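Local coordinates for protein 2',5'-phosphodiesterase 12 (Homo sapiens, PDB 4Z0V) that belongs to the endonuclease/exonuclease/phosphatase family of alpha/beta-sandwich proteins and also carries an N-terminal beta-sheet domain, at residues V204-T215 and R262-V270. Residues are numbered along the deposited sequence; the frame is centred on the assembly and turned at random.
Sequences VFRIKQHEGLAT and RSSVLQVSV
Gln-267 of strand 265-270 reaches across to the hairpin of strands 204-207 and 211-215. The two belong to the two facing sheets of the alpha/beta sandwich of the endonuclease/exonuclease/phosphatase fold, and their side chains meet in its interior. The side chain of Gln-267 runs fully extended from one sheet to the other, with CG anti to the backbone N (chi1 175°). Its CB packs on Leu-213 CD1 at 3.7 Å. CG passes Thr-215 OG1 at 4.0 Å, and CD lies 3.4 Å from Thr-215 OG1. The amide then ends against the hairpin backbone. NE2 makes two weak, bent hydrogen bonds, one to Val-204 O and one to Leu-213 O, each 3.3 Å long. Both carbonyls already accept backbone hydrogen bonds within the hairpin. OE1 accepts from Thr-215 OG1 at 2.8 Å. That donor stands well above the carbonyl plane, 64° out of it. OE1 also has a second partner, Asn-285 ND2 of strand 280-287. Bonds to both oxygen and nitrogen favour this rotation of the buried amide, those of NE2 weakly.

Val-265 CG2 touches Leu-213 CD1, and Lys-208 CG lies 3.7 Å from Val-265 CG2. Arg-206 also starts toward strand 265-270, but its chain bends away and NE forms a salt bridge with Asp-229. At the Thr-215 end, one water bridges the sheets: it donates to Thr-215 OG1 and is hydrogen-bonded to Ser-269 OG at 2.7 Å.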
ATOM      1  N   VAL A 204      -8.646  -3.852   3.467  1.00  9.84           N
ATOM      2  CA  VAL A 204      -9.724  -2.864   3.602  1.00  8.98           C
ATOM      3  C   VAL A 204      -9.335  -1.627   2.767  1.00 10.95           C
ATOM      4  O   VAL A 204      -8.144  -1.305   2.591  1.00  9.70           O
ATOM      5  CB  VAL A 204     -10.051  -2.530   5.078  1.00 12.73           C
ATOM      6  CG1 VAL A 204     -10.672  -3.746   5.783  1.00 11.74           C
ATOM      7  CG2 VAL A 204      -8.828  -2.028   5.837  1.00 13.09           C
ATOM      8  N   PHE A 205     -10.348  -0.975   2.200  1.00  7.95           N
ATOM      9  CA  PHE A 205     -10.136   0.134   1.264  1.00  8.75           C
ATOM     10  C   PHE A 205     -10.918   1.361   1.695  1.00 13.12           C
ATOM     11  O   PHE A 205     -12.088   1.244   2.066  1.00 12.15           O
ATOM     12  CB  PHE A 205     -10.573  -0.332  -0.142  1.00  9.73           C
ATOM     13  CG  PHE A 205     -10.415   0.652  -1.279  1.00 12.34           C
ATOM     14  CD1 PHE A 205      -9.162   1.174  -1.605  1.00 14.18           C
ATOM     15  CD2 PHE A 205     -11.497   0.977  -2.090  1.00 16.14           C
ATOM     16  CE1 PHE A 205      -9.013   2.076  -2.675  1.00 15.43           C
ATOM     17  CE2 PHE A 205     -11.348   1.867  -3.165  1.00 19.44           C
ATOM     18  CZ  PHE A 205     -10.101   2.406  -3.456  1.00 17.55           C
ATOM     19  N   ARG A 206     -10.282   2.532   1.611  1.00  9.95           N
ATOM     20  CA  ARG A 206     -10.922   3.821   1.901  1.00 10.04           C
ATOM     21  C   ARG A 206     -10.667   4.742   0.712  1.00 12.69           C
ATOM     22  O   ARG A 206      -9.564   5.260   0.567  1.00 11.26           O
ATOM     23  CB  ARG A 206     -10.402   4.405   3.226  1.00 10.73           C
ATOM     24  CG  ARG A 206     -10.838   5.865   3.538  1.00 17.18           C
ATOM     25  CD  ARG A 206     -12.354   6.024   3.613  1.00 26.44           C
ATOM     26  NE  ARG A 206     -12.927   5.094   4.587  1.00 33.57           N
ATOM     27  CZ  ARG A 206     -14.223   4.928   4.818  1.00 47.34           C
ATOM     28  NH1 ARG A 206     -15.125   5.625   4.131  1.00 39.21           N
ATOM     29  NH2 ARG A 206     -14.631   4.054   5.729  1.00 24.70           N
ATOM     30  N   ILE A 207     -11.669   4.903  -0.158  1.00 12.26           N
ATOM     31  CA  ILE A 207     -11.476   5.719  -1.350  1.00 13.43           C
ATOM     32  C   ILE A 207     -11.691   7.208  -1.027  1.00 19.45           C
ATOM     33  O   ILE A 207     -12.386   7.524  -0.065  1.00 21.21           O
ATOM     34  CB  ILE A 207     -12.394   5.240  -2.520  1.00 17.68           C
ATOM     35  CG1 ILE A 207     -11.822   5.695  -3.889  1.00 17.61           C
ATOM     36  CG2 ILE A 207     -13.875   5.661  -2.325  1.00 19.58           C
ATOM     37  CD1 ILE A 207     -12.412   5.077  -5.048  1.00 18.23           C
ATOM     38  N   LYS A 208     -11.044   8.103  -1.793  1.00 16.18           N
ATOM     39  CA  LYS A 208     -11.286   9.545  -1.724  1.00 17.60           C
ATOM     40  C   LYS A 208     -12.291   9.817  -2.870  1.00 23.09           C
ATOM     41  O   LYS A 208     -13.495   9.601  -2.692  1.00 23.64           O
ATOM     42  CB  LYS A 208      -9.987  10.323  -1.875  1.00 20.06           C
ATOM     43  CG  LYS A 208      -9.223  10.590  -0.609  1.00 31.44           C
ATOM     44  CD  LYS A 208      -8.319  11.817  -0.761  1.00 34.25           C
ATOM     45  CE  LYS A 208      -7.193  11.660  -1.759  1.00 45.67           C
ATOM     46  NZ  LYS A 208      -6.111  12.654  -1.520  1.00 52.70           N
ATOM     47  N   GLN A 209     -11.787  10.100  -4.088  1.00 18.08           N
ATOM     48  CA  GLN A 209     -12.666  10.221  -5.237  1.00 17.71           C
ATOM     49  C   GLN A 209     -12.518   8.989  -6.131  1.00 19.63           C
ATOM     50  O   GLN A 209     -13.399   8.132  -6.165  1.00 21.86           O
ATOM     51  CB  GLN A 209     -12.407  11.521  -6.032  1.00 19.19           C
ATOM     52  CG  GLN A 209     -13.383  11.639  -7.203  1.00 18.74           C
ATOM     53  CD  GLN A 209     -13.317  12.980  -7.864  1.00 24.73           C
ATOM     54  OE1 GLN A 209     -12.286  13.677  -7.854  1.00 22.90           O
ATOM     55  NE2 GLN A 209     -14.397  13.328  -8.514  1.00 17.62           N
ATOM     56  N   HIS A 210     -11.414   8.909  -6.864  1.00 15.17           N
ATOM     57  CA  HIS A 210     -11.163   7.800  -7.780  1.00 13.91           C
ATOM     58  C   HIS A 210     -10.069   6.879  -7.234  1.00 15.19           C
ATOM     59  O   HIS A 210      -9.832   5.824  -7.791  1.00 14.62           O
ATOM     60  CB  HIS A 210     -10.765   8.360  -9.163  1.00 14.61           C
ATOM     61  CG  HIS A 210     -11.889   9.075  -9.830  1.00 18.26           C
ATOM     62  ND1 HIS A 210     -13.180   8.547  -9.843  1.00 21.09           N
ATOM     63  CD2 HIS A 210     -11.882  10.243 -10.516  1.00 20.30           C
ATOM     64  CE1 HIS A 210     -13.915   9.417 -10.524  1.00 20.74           C
ATOM     65  NE2 HIS A 210     -13.184  10.464 -10.932  1.00 20.46           N
ATOM     66  N   GLU A 211      -9.429   7.273  -6.134  1.00 11.53           N
ATOM     67  CA  GLU A 211      -8.367   6.462  -5.543  1.00 10.16           C
ATOM     68  C   GLU A 211      -8.301   6.740  -4.069  1.00 13.60           C
ATOM     69  O   GLU A 211      -8.804   7.767  -3.599  1.00 12.28           O
ATOM     70  CB  GLU A 211      -6.982   6.710  -6.234  1.00 10.64           C
ATOM     71  CG  GLU A 211      -6.492   8.154  -6.336  1.00 12.04           C
ATOM     72  CD  GLU A 211      -5.922   8.761  -5.067  1.00 21.85           C
ATOM     73  OE1 GLU A 211      -5.514   7.995  -4.173  1.00 15.22           O
ATOM     74  OE2 GLU A 211      -5.791  10.000  -5.002  1.00 18.90           O
ATOM     75  N   GLY A 212      -7.635   5.856  -3.349  1.00 10.17           N
ATOM     76  CA  GLY A 212      -7.487   6.054  -1.918  1.00  9.55           C
ATOM     77  C   GLY A 212      -6.476   5.147  -1.275  1.00 12.43           C
ATOM     78  O   GLY A 212      -5.425   4.797  -1.851  1.00 12.17           O
ATOM     79  N   LEU A 213      -6.812   4.780  -0.066  1.00  8.98           N
ATOM     80  CA  LEU A 213      -5.927   4.048   0.797  1.00  7.52           C
ATOM     81  C   LEU A 213      -6.358   2.614   0.965  1.00 10.61           C
ATOM     82  O   LEU A 213      -7.555   2.351   1.077  1.00 10.85           O
ATOM     83  CB  LEU A 213      -5.938   4.708   2.182  1.00  6.95           C
ATOM     84  CG  LEU A 213      -5.643   6.222   2.297  1.00  9.63           C
ATOM     85  CD1 LEU A 213      -5.812   6.643   3.771  1.00  9.51           C
ATOM     86  CD2 LEU A 213      -4.217   6.543   1.824  1.00  9.40           C
ATOM     87  N   ALA A 214      -5.372   1.706   1.102  1.00  8.96           N
ATOM     88  CA  ALA A 214      -5.680   0.317   1.459  1.00  8.58           C
ATOM     89  C   ALA A 214      -4.729  -0.178   2.540  1.00 10.40           C
ATOM     90  O   ALA A 214      -3.551   0.209   2.569  1.00  9.38           O
ATOM     91  CB  ALA A 214      -5.603  -0.597   0.242  1.00 10.04           C
ATOM     92  N   THR A 215      -5.238  -1.059   3.424  1.00  7.74           N
ATOM     93  CA  THR A 215      -4.398  -1.715   4.445  1.00  6.04           C
ATOM     94  C   THR A 215      -4.686  -3.198   4.328  1.00 10.55           C
ATOM     95  O   THR A 215      -5.844  -3.589   4.349  1.00 10.64           O
ATOM     96  CB  THR A 215      -4.658  -1.156   5.875  1.00  9.50           C
ATOM     97  OG1 THR A 215      -4.298   0.227   5.926  1.00 11.57           O
ATOM     98  CG2 THR A 215      -3.848  -1.891   6.965  1.00 12.79           C
ATOM     99  N   ARG A 262      -9.593  20.434   1.867  1.00 15.53           N
ATOM    100  CA  ARG A 262      -8.880  19.217   1.462  1.00 14.72           C
ATOM    101  C   ARG A 262      -9.712  17.968   1.617  1.00 18.88           C
ATOM    102  O   ARG A 262     -10.511  17.834   2.552  1.00 19.23           O
ATOM    103  CB  ARG A 262      -7.546  19.042   2.207  1.00 15.89           C
ATOM    104  CG  ARG A 262      -6.839  20.359   2.455  1.00 22.03           C
ATOM    105  CD  ARG A 262      -5.768  20.726   1.476  1.00 36.01           C
ATOM    106  NE  ARG A 262      -6.162  20.608   0.076  1.00 46.41           N
ATOM    107  CZ  ARG A 262      -6.710  21.575  -0.648  1.00 53.20           C
ATOM    108  NH1 ARG A 262      -6.964  21.383  -1.930  1.00 30.63           N
ATOM    109  NH2 ARG A 262      -7.010  22.742  -0.093  1.00 43.50           N
ATOM    110  N   SER A 263      -9.478  17.028   0.713  1.00 14.89           N
ATOM    111  CA  SER A 263     -10.183  15.761   0.685  1.00 15.63           C
ATOM    112  C   SER A 263      -9.401  14.640   1.397  1.00 16.92           C
ATOM    113  O   SER A 263      -9.911  13.526   1.493  1.00 14.03           O
ATOM    114  CB  SER A 263     -10.447  15.364  -0.761  1.00 19.42           C
ATOM    115  OG  SER A 263      -9.210  15.179  -1.425  1.00 29.36           O
ATOM    116  N   SER A 264      -8.186  14.944   1.893  1.00 13.53           N
ATOM    117  CA  SER A 264      -7.286  13.961   2.530  1.00 11.87           C
ATOM    118  C   SER A 264      -8.009  13.153   3.634  1.00 14.99           C
ATOM    119  O   SER A 264      -8.797  13.689   4.433  1.00 12.93           O
ATOM    120  CB  SER A 264      -6.033  14.629   3.080  1.00 13.27           C
ATOM    121  OG  SER A 264      -5.612  15.722   2.274  1.00 16.63           O
ATOM    122  N   VAL A 265      -7.722  11.845   3.634  1.00 12.02           N
ATOM    123  CA  VAL A 265      -8.313  10.880   4.532  1.00 10.72           C
ATOM    124  C   VAL A 265      -7.226  10.147   5.332  1.00 13.42           C
ATOM    125  O   VAL A 265      -6.027  10.131   4.984  1.00 11.24           O
ATOM    126  CB  VAL A 265      -9.233   9.870   3.761  1.00 16.02           C
ATOM    127  CG1 VAL A 265     -10.450  10.586   3.132  1.00 15.98           C
ATOM    128  CG2 VAL A 265      -8.440   9.100   2.698  1.00 17.00           C
ATOM    129  N   LEU A 266      -7.678   9.571   6.439  1.00  9.52           N
ATOM    130  CA  LEU A 266      -6.882   8.764   7.359  1.00  9.03           C
ATOM    131  C   LEU A 266      -7.572   7.439   7.554  1.00 11.94           C
ATOM    132  O   LEU A 266      -8.733   7.392   7.958  1.00 11.69           O
ATOM    133  CB  LEU A 266      -6.759   9.487   8.714  1.00 10.05           C
ATOM    134  CG  LEU A 266      -5.982   8.695   9.798  1.00 12.27           C
ATOM    135  CD1 LEU A 266      -4.506   8.510   9.396  1.00  9.62           C
ATOM    136  CD2 LEU A 266      -6.087   9.391  11.145  1.00 16.02           C
ATOM    137  N   GLN A 267      -6.872   6.370   7.280  1.00  8.17           N
ATOM    138  CA  GLN A 267      -7.427   5.029   7.458  1.00  8.26           C
ATOM    139  C   GLN A 267      -6.867   4.481   8.762  1.00 12.71           C
ATOM    140  O   GLN A 267      -5.659   4.591   9.024  1.00 12.24           O
ATOM    141  CB  GLN A 267      -7.027   4.190   6.245  1.00 11.05           C
ATOM    142  CG  GLN A 267      -7.413   2.718   6.298  1.00 12.44           C
ATOM    143  CD  GLN A 267      -7.050   2.061   4.978  1.00 16.98           C
ATOM    144  OE1 GLN A 267      -5.877   2.054   4.559  1.00 10.80           O
ATOM    145  NE2 GLN A 267      -8.062   1.558   4.281  1.00 13.34           N
ATOM    146  N   VAL A 268      -7.731   3.945   9.615  1.00  9.41           N
ATOM    147  CA  VAL A 268      -7.281   3.418  10.887  1.00  8.72           C
ATOM    148  C   VAL A 268      -7.922   2.056  11.064  1.00 11.31           C
ATOM    149  O   VAL A 268      -9.157   1.940  11.007  1.00 10.69           O
ATOM    150  CB  VAL A 268      -7.564   4.343  12.095  1.00 12.89           C
ATOM    151  CG1 VAL A 268      -7.115   3.683  13.398  1.00 12.43           C
ATOM    152  CG2 VAL A 268      -6.903   5.723  11.947  1.00 13.50           C
ATOM    153  N   SER A 269      -7.090   1.067  11.347  1.00  7.62           N
ATOM    154  CA  SER A 269      -7.555  -0.309  11.565  1.00  8.49           C
ATOM    155  C   SER A 269      -6.926  -0.863  12.831  1.00 12.27           C
ATOM    156  O   SER A 269      -5.700  -0.813  12.972  1.00 13.71           O
ATOM    157  CB  SER A 269      -7.169  -1.178  10.370  1.00 11.30           C
ATOM    158  OG  SER A 269      -7.496  -0.548   9.138  1.00 12.56           O
ATOM    159  N   VAL A 270      -7.736  -1.429  13.726  1.00  8.09           N
ATOM    160  CA  VAL A 270      -7.185  -2.030  14.938  1.00  8.92           C
ATOM    161  C   VAL A 270      -7.140  -3.531  14.713  1.00 12.38           C
ATOM    162  O   VAL A 270      -8.173  -4.130  14.437  1.00 10.61           O
ATOM    163  CB  VAL A 270      -7.992  -1.642  16.194  1.00 12.26           C
ATOM    164  CG1 VAL A 270      -7.517  -2.444  17.412  1.00 11.78           C
ATOM    165  CG2 VAL A 270      -7.878  -0.133  16.461  1.00 11.23           C
TER
HETATM  166  O   HOH W   1      -5.317   0.932   8.442  1.00 10.78           O